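Local coordinates for protein hydrolase, isochorismatase family (Pseudomonas putida, PDB 4L07) that hydrolyses, as a maleamate amidase of the isochorismatase family, the amide group of maleamate, probably giving maleate and ammonia, at residues A[24-29]-A[49-54]; A[53-58]-A[63-68]; A[139-144]-A[152-157]; A[163-168]-A[197-202]. All coordinates share one frame; numbering follows the deposited sequence.

Contact 1: A[24-29]-A[49-54]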
loop_
_atom_site.group_PDB
_atom_site.type_symbol
_atom_site.label_atom_id
_atom_site.label_comp_id
_atom_site.label_asym_id
_atom_site.label_seq_id
_atom_site.Cartn_x
_atom_site.Cartn_y
_atom_site.Cartn_z
ATOM N N ILE A 24 17.543 1.767 11.652
ATOM C CA ILE A 24 18.476 1.449 10.578
ATOM C C ILE A 24 17.816 0.438 9.640
ATOM O O ILE A 24 17.326 -0.605 10.085
ATOM C CB ILE A 24 19.802 0.852 11.132
ATOM C CG1 ILE A 24 20.289 1.596 12.397
ATOM C CG2 ILE A 24 20.871 0.730 10.042
ATOM C CD1 ILE A 24 20.568 3.086 12.258
ATOM N N ILE A 25 17.803 0.750 8.347
ATOM C CA ILE A 25 17.326 -0.191 7.334
ATOM C C ILE A 25 18.514 -0.625 6.482
ATOM O O ILE A 25 19.163 0.206 5.849
ATOM C CB ILE A 25 16.232 0.423 6.430
ATOM C CG1 ILE A 25 15.123 1.065 7.278
ATOM C CG2 ILE A 25 15.697 -0.629 5.461
ATOM C CD1 ILE A 25 14.234 2.023 6.508
ATOM N N VAL A 26 18.797 -1.921 6.487
ATOM C CA VAL A 26 19.897 -2.484 5.698
ATOM C C VAL A 26 19.299 -3.201 4.492
ATOM O O VAL A 26 18.745 -4.294 4.606
ATOM C CB VAL A 26 20.759 -3.445 6.539
ATOM C CG1 VAL A 26 21.981 -3.914 5.751
ATOM C CG2 VAL A 26 21.191 -2.759 7.820
ATOM N N VAL A 27 19.399 -2.558 3.334
ATOM C CA VAL A 27 18.726 -3.029 2.124
ATOM C C VAL A 27 19.547 -4.042 1.326
ATOM O O VAL A 27 20.559 -3.690 0.713
ATOM C CB VAL A 27 18.351 -1.844 1.198
ATOM C CG1 VAL A 27 17.590 -2.335 -0.023
ATOM C CG2 VAL A 27 17.540 -0.809 1.959
ATOM N N ASP A 28 19.100 -5.299 1.347
ATOM C CA ASP A 28 19.584 -6.340 0.431
ATOM C C ASP A 28 21.101 -6.558 0.431
ATOM O O ASP A 28 21.693 -6.786 -0.631
ATOM C CB ASP A 28 19.110 -6.068 -1.008
ATOM C CG ASP A 28 17.595 -6.047 -1.138
ATOM O OD1 ASP A 28 16.897 -6.509 -0.206
ATOM O OD2 ASP A 28 17.098 -5.581 -2.191
ATOM N N PHE A 29 21.724 -6.500 1.606
ATOM C CA PHE A 29 23.097 -6.996 1.747
ATOM C C PHE A 29 23.055 -8.526 1.909
ATOM O O PHE A 29 23.550 -9.080 2.895
ATOM C CB PHE A 29 23.845 -6.328 2.915
ATOM C CG PHE A 29 24.531 -5.019 2.564
ATOM C CD1 PHE A 29 24.956 -4.743 1.263
ATOM C CD2 PHE A 29 24.796 -4.082 3.560
ATOM C CE1 PHE A 29 25.597 -3.543 0.963
ATOM C CE2 PHE A 29 25.435 -2.881 3.268
ATOM C CZ PHE A 29 25.836 -2.612 1.965
ATOM N N SER A 49 31.199 -3.215 6.216
ATOM C CA SER A 49 31.896 -2.969 7.477
ATOM C C SER A 49 31.465 -1.646 8.117
ATOM O O SER A 49 31.346 -1.562 9.339
ATOM C CB SER A 49 33.416 -3.049 7.306
ATOM O OG SER A 49 33.873 -2.056 6.419
ATOM N N ARG A 50 31.213 -0.623 7.298
ATOM C CA ARG A 50 30.677 0.640 7.806
ATOM C C ARG A 50 29.258 0.429 8.345
ATOM O O ARG A 50 28.909 0.934 9.414
ATOM C CB ARG A 50 30.675 1.737 6.723
ATOM C CG ARG A 50 32.035 2.129 6.151
ATOM C CD ARG A 50 32.913 2.874 7.153
ATOM N NE ARG A 50 33.589 1.955 8.068
ATOM C CZ ARG A 50 34.610 1.164 7.735
ATOM N NH1 ARG A 50 35.088 1.156 6.495
ATOM N NH2 ARG A 50 35.148 0.365 8.647
ATOM N N THR A 51 28.457 -0.329 7.599
ATOM C CA THR A 51 27.082 -0.633 8.004
ATOM C C THR A 51 27.080 -1.418 9.320
ATOM O O THR A 51 26.284 -1.129 10.214
ATOM C CB THR A 51 26.322 -1.389 6.893
ATOM O OG1 THR A 51 26.311 -0.590 5.697
ATOM C CG2 THR A 51 24.880 -1.694 7.315
ATOM N N LYS A 52 27.998 -2.379 9.452
ATOM C CA LYS A 52 28.100 -3.171 10.688
ATOM C C LYS A 52 28.321 -2.276 11.912
ATOM O O LYS A 52 27.713 -2.490 12.961
ATOM C CB LYS A 52 29.209 -4.227 10.587
ATOM C CG LYS A 52 29.321 -5.124 11.819
ATOM C CD LYS A 52 30.359 -6.219 11.625
ATOM C CE LYS A 52 30.513 -7.086 12.874
ATOM N NZ LYS A 52 30.926 -6.307 14.080
ATOM N N GLU A 53 29.179 -1.268 11.766
ATOM C CA GLU A 53 29.447 -0.314 12.845
ATOM C C GLU A 53 28.184 0.447 13.254
ATOM O O GLU A 53 27.886 0.580 14.442
ATOM C CB GLU A 53 30.558 0.661 12.440
ATOM C CG GLU A 53 31.895 -0.009 12.164
ATOM C CD GLU A 53 33.002 0.975 11.826
ATOM O OE1 GLU A 53 32.767 1.913 11.029
ATOM O OE2 GLU A 53 34.121 0.799 12.354
ATOM N N ILE A 54 27.442 0.928 12.260
ATOM C CA ILE A 54 26.184 1.630 12.495
ATOM C C ILE A 54 25.161 0.732 13.199
ATOM O O ILE A 54 24.562 1.133 14.204
ATOM C CB ILE A 54 25.604 2.202 11.176
ATOM C CG1 ILE A 54 26.473 3.362 10.673
ATOM C CG2 ILE A 54 24.168 2.672 11.369
ATOM C CD1 ILE A 54 26.052 3.917 9.321
#

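Contact 2: A[53-58]-A[63-68]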
loop_
_atom_site.group_PDB
_atom_site.type_symbol
_atom_site.label_atom_id
_atom_site.label_comp_id
_atom_site.label_asym_id
_atom_site.label_seq_id
_atom_site.Cartn_x
_atom_site.Cartn_y
_atom_site.Cartn_z
ATOM N N GLU A 53 29.179 -1.268 11.766
ATOM C CA GLU A 53 29.447 -0.314 12.845
ATOM C C GLU A 53 28.184 0.447 13.254
ATOM O O GLU A 53 27.886 0.580 14.442
ATOM C CB GLU A 53 30.558 0.661 12.440
ATOM C CG GLU A 53 31.895 -0.009 12.164
ATOM C CD GLU A 53 33.002 0.975 11.826
ATOM O OE1 GLU A 53 32.767 1.913 11.029
ATOM O OE2 GLU A 53 34.121 0.799 12.354
ATOM N N ILE A 54 27.442 0.928 12.260
ATOM C CA ILE A 54 26.184 1.630 12.495
ATOM C C ILE A 54 25.161 0.732 13.199
ATOM O O ILE A 54 24.562 1.133 14.204
ATOM C CB ILE A 54 25.604 2.202 11.176
ATOM C CG1 ILE A 54 26.473 3.362 10.673
ATOM C CG2 ILE A 54 24.168 2.672 11.369
ATOM C CD1 ILE A 54 26.052 3.917 9.321
ATOM N N CYS A 55 24.975 -0.475 12.669
ATOM C CA CYS A 55 24.017 -1.437 13.223
ATOM C C CYS A 55 24.392 -1.862 14.644
ATOM O O CYS A 55 23.529 -1.919 15.519
ATOM C CB CYS A 55 23.889 -2.661 12.318
ATOM S SG CYS A 55 23.057 -2.337 10.742
ATOM N N ASP A 56 25.678 -2.137 14.872
ATOM C CA ASP A 56 26.151 -2.491 16.221
ATOM C C ASP A 56 25.840 -1.411 17.254
ATOM O O ASP A 56 25.401 -1.722 18.365
ATOM C CB ASP A 56 27.649 -2.829 16.229
ATOM C CG ASP A 56 27.951 -4.175 15.592
ATOM O OD1 ASP A 56 27.006 -4.891 15.198
ATOM O OD2 ASP A 56 29.144 -4.529 15.477
ATOM N N LEU A 57 26.058 -0.147 16.887
ATOM C CA LEU A 57 25.747 0.972 17.770
ATOM C C LEU A 57 24.237 1.089 17.991
ATOM O O LEU A 57 23.776 1.132 19.129
ATOM C CB LEU A 57 26.288 2.290 17.204
ATOM C CG LEU A 57 26.839 3.411 18.107
ATOM C CD1 LEU A 57 26.544 4.772 17.494
ATOM C CD2 LEU A 57 26.377 3.372 19.560
ATOM N N ALA A 58 23.472 1.141 16.898
ATOM C CA ALA A 58 22.014 1.277 16.984
ATOM C C ALA A 58 21.377 0.168 17.819
ATOM O O ALA A 58 20.529 0.436 18.684
ATOM C CB ALA A 58 21.397 1.307 15.591
ATOM N N PHE A 63 17.705 0.941 19.324
ATOM C CA PHE A 63 17.001 1.485 18.167
ATOM C C PHE A 63 16.770 0.334 17.193
ATOM O O PHE A 63 17.631 -0.548 17.069
ATOM C CB PHE A 63 17.820 2.580 17.477
ATOM C CG PHE A 63 18.191 3.730 18.368
ATOM C CD1 PHE A 63 17.311 4.200 19.346
ATOM C CD2 PHE A 63 19.415 4.376 18.205
ATOM C CE1 PHE A 63 17.659 5.269 20.161
ATOM C CE2 PHE A 63 19.763 5.450 19.013
ATOM C CZ PHE A 63 18.884 5.895 19.990
ATOM N N PRO A 64 15.615 0.329 16.501
ATOM C CA PRO A 64 15.340 -0.770 15.569
ATOM C C PRO A 64 16.391 -0.915 14.469
ATOM O O PRO A 64 16.839 0.079 13.896
ATOM C CB PRO A 64 13.979 -0.395 14.977
ATOM C CG PRO A 64 13.326 0.386 16.065
ATOM C CD PRO A 64 14.435 1.196 16.681
ATOM N N VAL A 65 16.785 -2.154 14.203
ATOM C CA VAL A 65 17.690 -2.493 13.099
ATOM C C VAL A 65 16.992 -3.565 12.276
ATOM O O VAL A 65 16.731 -4.656 12.778
ATOM C CB VAL A 65 19.047 -3.036 13.603
ATOM C CG1 VAL A 65 19.875 -3.601 12.446
ATOM C CG2 VAL A 65 19.823 -1.955 14.345
ATOM N N ILE A 66 16.674 -3.248 11.022
ATOM C CA ILE A 66 15.901 -4.148 10.159
ATOM C C ILE A 66 16.632 -4.409 8.836
ATOM O O ILE A 66 17.019 -3.466 8.137
ATOM C CB ILE A 66 14.485 -3.585 9.882
ATOM C CG1 ILE A 66 13.724 -3.378 11.197
ATOM C CG2 ILE A 66 13.696 -4.520 8.968
ATOM C CD1 ILE A 66 12.508 -2.483 11.075
ATOM N N PHE A 67 16.825 -5.688 8.514
ATOM C CA PHE A 67 17.446 -6.113 7.258
ATOM C C PHE A 67 16.386 -6.527 6.249
ATOM O O PHE A 67 15.364 -7.100 6.621
ATOM C CB PHE A 67 18.368 -7.314 7.500
ATOM C CG PHE A 67 19.574 -7.004 8.339
ATOM C CD1 PHE A 67 19.482 -6.913 9.728
ATOM C CD2 PHE A 67 20.820 -6.831 7.740
ATOM C CE1 PHE A 67 20.601 -6.628 10.501
ATOM C CE2 PHE A 67 21.945 -6.551 8.507
ATOM C CZ PHE A 67 21.834 -6.446 9.886
ATOM N N THR A 68 16.638 -6.250 4.970
ATOM C CA THR A 68 15.755 -6.706 3.897
ATOM C C THR A 68 16.473 -7.664 2.956
ATOM O O THR A 68 17.700 -7.630 2.834
ATOM C CB THR A 68 15.158 -5.528 3.089
ATOM O OG1 THR A 68 16.125 -5.036 2.160
ATOM C CG2 THR A 68 14.732 -4.395 4.009
#

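Contact 3: A[139-144]-A[152-157]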
loop_
_atom_site.group_PDB
_atom_site.type_symbol
_atom_site.label_atom_id
_atom_site.label_comp_id
_atom_site.label_asym_id
_atom_site.label_seq_id
_atom_site.Cartn_x
_atom_site.Cartn_y
_atom_site.Cartn_z
ATOM N N VAL A 139 14.917 7.436 9.569
ATOM C CA VAL A 139 15.534 6.190 9.118
ATOM C C VAL A 139 16.895 6.452 8.490
ATOM O O VAL A 139 17.095 7.472 7.815
ATOM C CB VAL A 139 14.633 5.365 8.162
ATOM C CG1 VAL A 139 13.359 4.918 8.879
ATOM C CG2 VAL A 139 14.293 6.137 6.890
ATOM N N VAL A 140 17.832 5.547 8.748
ATOM C CA VAL A 140 19.117 5.563 8.058
ATOM C C VAL A 140 19.120 4.388 7.083
ATOM O O VAL A 140 18.922 3.225 7.476
ATOM C CB VAL A 140 20.339 5.528 9.011
ATOM C CG1 VAL A 140 20.115 6.388 10.251
ATOM C CG2 VAL A 140 20.694 4.113 9.392
ATOM N N VAL A 141 19.302 4.699 5.807
ATOM C CA VAL A 141 19.230 3.684 4.768
ATOM C C VAL A 141 20.630 3.351 4.256
ATOM O O VAL A 141 21.406 4.244 3.927
ATOM C CB VAL A 141 18.304 4.109 3.605
ATOM C CG1 VAL A 141 18.155 2.977 2.595
ATOM C CG2 VAL A 141 16.932 4.512 4.128
ATOM N N THR A 142 20.924 2.054 4.210
ATOM C CA THR A 142 22.193 1.509 3.727
ATOM C C THR A 142 21.877 0.320 2.818
ATOM O O THR A 142 20.741 -0.144 2.785
ATOM C CB THR A 142 23.063 0.994 4.900
ATOM O OG1 THR A 142 22.436 -0.150 5.506
ATOM C CG2 THR A 142 23.261 2.072 5.964
ATOM N N GLY A 143 22.864 -0.174 2.076
ATOM C CA GLY A 143 22.665 -1.401 1.314
ATOM C C GLY A 143 23.102 -1.413 -0.139
ATOM O O GLY A 143 23.976 -0.648 -0.544
ATOM N N ALA A 144 22.490 -2.303 -0.917
ATOM C CA ALA A 144 22.816 -2.482 -2.328
ATOM C C ALA A 144 21.542 -2.689 -3.150
ATOM O O ALA A 144 20.650 -3.407 -2.712
ATOM C CB ALA A 144 23.748 -3.675 -2.497
ATOM N N ALA A 152 15.093 3.265 -4.220
ATOM C CA ALA A 152 13.658 2.956 -4.136
ATOM C C ALA A 152 13.157 2.977 -2.692
ATOM O O ALA A 152 12.045 3.464 -2.403
ATOM C CB ALA A 152 13.362 1.610 -4.796
ATOM N N THR A 153 13.977 2.450 -1.786
ATOM C CA THR A 153 13.654 2.398 -0.356
ATOM C C THR A 153 13.620 3.805 0.230
ATOM O O THR A 153 12.747 4.129 1.047
ATOM C CB THR A 153 14.673 1.508 0.395
ATOM O OG1 THR A 153 14.552 0.166 -0.086
ATOM C CG2 THR A 153 14.446 1.518 1.912
ATOM N N VAL A 154 14.560 4.636 -0.214
ATOM C CA VAL A 154 14.669 6.018 0.247
ATOM C C VAL A 154 13.444 6.829 -0.161
ATOM O O VAL A 154 12.855 7.512 0.675
ATOM C CB VAL A 154 15.972 6.679 -0.254
ATOM C CG1 VAL A 154 15.923 8.202 -0.121
ATOM C CG2 VAL A 154 17.149 6.115 0.525
ATOM N N VAL A 155 13.049 6.723 -1.430
ATOM C CA VAL A 155 11.842 7.405 -1.916
ATOM C C VAL A 155 10.623 6.986 -1.107
ATOM O O VAL A 155 9.865 7.839 -0.630
ATOM C CB VAL A 155 11.615 7.177 -3.426
ATOM C CG1 VAL A 155 10.236 7.676 -3.854
ATOM C CG2 VAL A 155 12.708 7.869 -4.226
ATOM N N ASP A 156 10.445 5.678 -0.928
ATOM C CA ASP A 156 9.322 5.183 -0.131
ATOM C C ASP A 156 9.352 5.601 1.336
ATOM O O ASP A 156 8.296 5.876 1.913
ATOM C CB ASP A 156 9.168 3.666 -0.256
ATOM C CG ASP A 156 8.150 3.270 -1.317
ATOM O OD1 ASP A 156 7.492 4.164 -1.894
ATOM O OD2 ASP A 156 8.004 2.059 -1.586
ATOM N N ALA A 157 10.541 5.644 1.936
ATOM C CA ALA A 157 10.667 6.059 3.340
ATOM C C ALA A 157 10.145 7.482 3.573
ATOM O O ALA A 157 9.340 7.705 4.489
ATOM C CB ALA A 157 12.110 5.927 3.826
#

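Contact 4: A[163-168]-A[197-202]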
loop_
_atom_site.group_PDB
_atom_site.type_symbol
_atom_site.label_atom_id
_atom_site.label_comp_id
_atom_site.label_asym_id
_atom_site.label_seq_id
_atom_site.Cartn_x
_atom_site.Cartn_y
_atom_site.Cartn_z
ATOM N N LYS A 163 11.718 10.805 8.045
ATOM C CA LYS A 163 12.895 11.556 7.618
ATOM C C LYS A 163 13.991 10.558 7.271
ATOM O O LYS A 163 14.098 9.499 7.905
ATOM C CB LYS A 163 13.341 12.507 8.721
ATOM C CG LYS A 163 12.353 13.644 8.949
ATOM C CD LYS A 163 12.401 14.159 10.373
ATOM C CE LYS A 163 11.512 15.385 10.543
ATOM N NZ LYS A 163 12.156 16.614 9.996
ATOM N N VAL A 164 14.799 10.891 6.267
ATOM C CA VAL A 164 15.746 9.931 5.711
ATOM C C VAL A 164 17.180 10.441 5.679
ATOM O O VAL A 164 17.454 11.544 5.183
ATOM C CB VAL A 164 15.345 9.498 4.282
ATOM C CG1 VAL A 164 16.341 8.495 3.713
ATOM C CG2 VAL A 164 13.962 8.878 4.280
ATOM N N LEU A 165 18.083 9.608 6.190
ATOM C CA LEU A 165 19.522 9.844 6.101
ATOM C C LEU A 165 20.185 8.695 5.348
ATOM O O LEU A 165 19.876 7.523 5.588
ATOM C CB LEU A 165 20.126 9.958 7.507
ATOM C CG LEU A 165 19.468 10.939 8.491
ATOM C CD1 LEU A 165 20.123 10.839 9.865
ATOM C CD2 LEU A 165 19.540 12.376 7.979
ATOM N N VAL A 166 21.098 9.026 4.440
ATOM C CA VAL A 166 21.798 8.010 3.669
ATOM C C VAL A 166 23.321 8.188 3.747
ATOM O O VAL A 166 23.868 9.113 3.145
ATOM C CB VAL A 166 21.288 7.944 2.201
ATOM C CG1 VAL A 166 21.312 9.308 1.546
ATOM C CG2 VAL A 166 22.082 6.939 1.377
ATOM N N PRO A 167 23.999 7.313 4.511
ATOM C CA PRO A 167 25.466 7.335 4.514
ATOM C C PRO A 167 26.007 6.737 3.222
ATOM O O PRO A 167 25.890 5.533 2.991
ATOM C CB PRO A 167 25.836 6.473 5.728
ATOM C CG PRO A 167 24.648 5.605 5.975
ATOM C CD PRO A 167 23.451 6.389 5.520
ATOM N N ALA A 168 26.589 7.593 2.385
ATOM C CA ALA A 168 27.051 7.215 1.050
ATOM C C ALA A 168 28.064 6.074 1.084
ATOM O O ALA A 168 28.075 5.216 0.197
ATOM C CB ALA A 168 27.632 8.428 0.331
ATOM N N ASP A 197 30.524 8.139 9.711
ATOM C CA ASP A 197 31.065 8.940 10.817
ATOM C C ASP A 197 30.020 9.881 11.423
ATOM O O ASP A 197 29.860 9.927 12.643
ATOM C CB ASP A 197 32.286 9.751 10.362
ATOM C CG ASP A 197 33.573 8.938 10.362
ATOM O OD1 ASP A 197 33.579 7.785 10.849
ATOM O OD2 ASP A 197 34.594 9.468 9.874
ATOM N N ASP A 198 29.326 10.626 10.562
ATOM C CA ASP A 198 28.225 11.506 10.962
ATOM C C ASP A 198 27.143 10.688 11.672
ATOM O O ASP A 198 26.745 11.023 12.785
ATOM C CB ASP A 198 27.661 12.240 9.728
ATOM C CG ASP A 198 26.396 13.074 10.021
ATOM O OD1 ASP A 198 25.895 13.720 9.075
ATOM O OD2 ASP A 198 25.882 13.103 11.157
ATOM N N ILE A 199 26.685 9.613 11.031
ATOM C CA ILE A 199 25.623 8.773 11.594
ATOM C C ILE A 199 25.977 8.302 13.004
ATOM O O ILE A 199 25.174 8.439 13.924
ATOM C CB ILE A 199 25.288 7.566 10.679
ATOM C CG1 ILE A 199 24.751 8.041 9.317
ATOM C CG2 ILE A 199 24.298 6.614 11.353
ATOM C CD1 ILE A 199 23.518 8.928 9.383
ATOM N N LEU A 200 27.188 7.775 13.166
ATOM C CA LEU A 200 27.628 7.228 14.454
ATOM C C LEU A 200 27.602 8.279 15.562
ATOM O O LEU A 200 27.072 8.027 16.641
ATOM C CB LEU A 200 29.020 6.599 14.336
ATOM C CG LEU A 200 29.165 5.344 13.472
ATOM C CD1 LEU A 200 30.638 5.066 13.198
ATOM C CD2 LEU A 200 28.480 4.130 14.096
ATOM N N LYS A 201 28.157 9.457 15.274
ATOM C CA LYS A 201 28.164 10.579 16.211
ATOM C C LYS A 201 26.736 11.004 16.541
ATOM O O LYS A 201 26.409 11.251 17.703
ATOM C CB LYS A 201 28.968 11.748 15.624
ATOM C CG LYS A 201 29.098 12.969 16.524
ATOM C CD LYS A 201 29.945 14.044 15.856
ATOM C CE LYS A 201 29.822 15.386 16.562
ATOM N NZ LYS A 201 30.571 15.417 17.849
ATOM N N TRP A 202 25.889 11.060 15.513
ATOM C CA TRP A 202 24.484 11.430 15.670
ATOM C C TRP A 202 23.704 10.466 16.537
ATOM O O TRP A 202 22.939 10.898 17.401
ATOM C CB TRP A 202 23.813 11.603 14.302
ATOM C CG TRP A 202 22.326 11.841 14.407
ATOM C CD1 TRP A 202 21.678 12.951 14.936
ATOM C CD2 TRP A 202 21.247 10.929 14.000
ATOM N NE1 TRP A 202 20.317 12.795 14.881
ATOM C CE2 TRP A 202 19.992 11.607 14.333
ATOM C CE3 TRP A 202 21.198 9.666 13.412
ATOM C CZ2 TRP A 202 18.756 11.033 14.078
ATOM C CZ3 TRP A 202 19.948 9.095 13.164
ATOM C CH2 TRP A 202 18.756 9.766 13.487
#

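Contact 1: A[24-29]-A[49-54]
Thr51 of helix 45-60 meets Val26 and Phe29 with different branches, and it has more surface covered than any other residue here. Its CG2 reaches tip to tip toward the valine, 3.9 Å from Val26 CG2 and 4.0 Å from Val26 CG1, so the methyl faces both prongs of the fork. Its OG1 lies instead near the plane of the Phe29 ring, at the edge, 3.5 Å from Phe29 CE2. The torsion accounts for this division: OG1 stands anti to the carbonyl carbon (chi1 -59°), which leaves CG2 anti to the backbone N. The hydroxyl is also hydrogen-bonded to the backbone oxygen of Gln47 one turn earlier, so its polar needs are met within the helix although the site is buried.

One turn on, Ile54 presents CG2 to Ile24. The two side chains cross obliquely, the shortest gap being 3.7 Å between Ile24 CD1 and Ile54 CG2, with Ile24 CG2 at 4.1 Å from the same Ile54 methyl. Ile54 also packs on Ile199 and Leu200 of helix 196-207. Every touching residue is buried, and the packing is mainly apolar, the Thr51 hydroxyl at the ring edge being its polar exception. Strand 22-27, with the loop residue Phe29 after it, and helix 45-60 thus pair as sheet and outer layer, characteristic of the alpha/beta/alpha sandwich of isochorismatase-like hydrolases.

Contact 2: A[53-58]-A[63-68]
Phe63 and Ala58 close the short turn by which helix 45-60 passes into strand 65-70, the return step of a beta-alpha-beta crossover that starts from the neighbouring parallel strand 22-27. The axes bear this out: helix and strand segments run at 140° to each other, 9.6 Å apart at closest approach. At Phe63 the backbone does the joining, Phe63 N donating to Ala58 O over 2.9 Å with an N-H...O angle of 159°; the donor is tilted from the carbonyl plane, and Phe63 CB lies 4.2 Å from Ala58 CB.

After Pro64, which turns away, Val65 has the largest buried surface on the strand side. Its two methyls divide the helix surface between them. Val65 CG1, anti to the backbone N (chi1 170°), meets Cys55 SG at 3.8 Å, while Val65 CG2, beside the backbone N, lies 3.8 Å from Ala58 CB. An alanine in place of Val65 lacks both methyls and would probably leave Cys55 SG and Ala58 CB without their closest apolar partners on this segment, opening a gap between strand and helix. The Ile66 side chain leaves on the other side and touches Val114 of the adjoining strand.

The first bond of Phe67 runs neither toward the helix nor away from it, but the ring reaches the Cys55 sulfur. This is a sulfur-aromatic contact of oblique geometry: Cys55 SG is 5.2 Å from the Phe67 ring centroid, 4.4 Å from Phe67 CZ.

Contact 3: A[139-144]-A[152-157]
Val141 and Val154 form the dense part of a beta-alpha-beta unit in which strand 138-144 leads through helix 146-159 to strand 163-172. The strand and helix segments run nearly antiparallel, at 163° with axes 9.2 Å apart, as expected when a helix returns the chain between parallel strands. Val154 CG2 is the methyl that does the work: it approaches Val141 CB to 3.9 Å and stands equally near both Val141 methyls, filling the notch of the fork. Val141 CG1, anti to the backbone N (chi1 -175°), also reaches Thr153 CG2 at 4.0 Å. The hydroxyl of that threonine is hydrogen-bonded to Cys149 O and to Ser121 OG.

Beyond Val141, toward the strand's C-terminal end, the packing thins out. Away from the strand, Asp156 OD2 is hydrogen-bonded to Ser120 OG, and Asp156 packs on Phe123 of the second subunit, so protein covers at least part of that side; all the touching residues are buried. The contact is also slender at its other end, where one methyl meets one methyl: Val139 CG2, lodged between its own backbone N and carbonyl carbon, is 3.8 Å from Ala157 CB.

Contact 4: A[163-168]-A[197-202]
Leu165 supplies the contact's one CH-pi interaction, setting CD1 over a face of the Trp202 indole. Leu165 CD1 is 3.9 Å from the centroid of the Trp202 six-membered ring and only 18° off the ring normal, so the approach is from above and not at the edge. It is displaced toward the rim, and its closest ring atom is CZ3, with Leu165 CD1 to Trp202 CZ3 at 3.7 Å. Trp202 CG stands anti to the backbone N (chi1 174°), an orientation that extends the indole from helix 196-207 toward the strand.

Aliphatic packing makes up the rest. Ile199 CD1 lies 3.9 Å from Leu165 CD1, the same methyl that covers the indole, and 4.0 Å from Leu165 CB. Further along the strand, the Pro167 and Ile199 side chains cross at about a right angle, with Pro167 CB and Ile199 CG1 4.1 Å apart. Here the terminal helix of the alpha/beta/alpha sandwich packs back on strand 163-172, their segment axes 130° apart in direction; Val164, on the other side of the strand, touches helix 146-159. An alanine at Ile199 ends at CB and would probably open a gap between Leu165 and Pro167, leaving the Leu165 methyl with the indole as its remaining partner on this helix segment.

Polar interactions lie around the edge. Arg18 makes a cation-pi contact with Trp202 and a salt bridge with Asp198, while Lys163 NZ is salt-bridged to Glu84 of the second subunit.

How the contacts relate
Contacts 1, 2 and 4 set helices against one face of the parallel sheet, whereas contact 3 covers the other face. Contacts 1 and 2 share helix 45-60 on neighbouring strands, and Ile54 carries that layer on to Ile199 of contact 4. The centre of contact 3 lies about 4 Å from the centre of the chain, and the contact is wholly buried and aliphatic; contact 1 is also fully buried but adds an aromatic edge. Contacts 2 and 4, their centres about 11 and 12 Å from that of the chain, each include a partly exposed aromatic residue. Among the four, only contact 2 has a hydrogen bond between its segments. Backbone bonds between strands join contacts 1 and 2, 1 and 3, and 3 and 4.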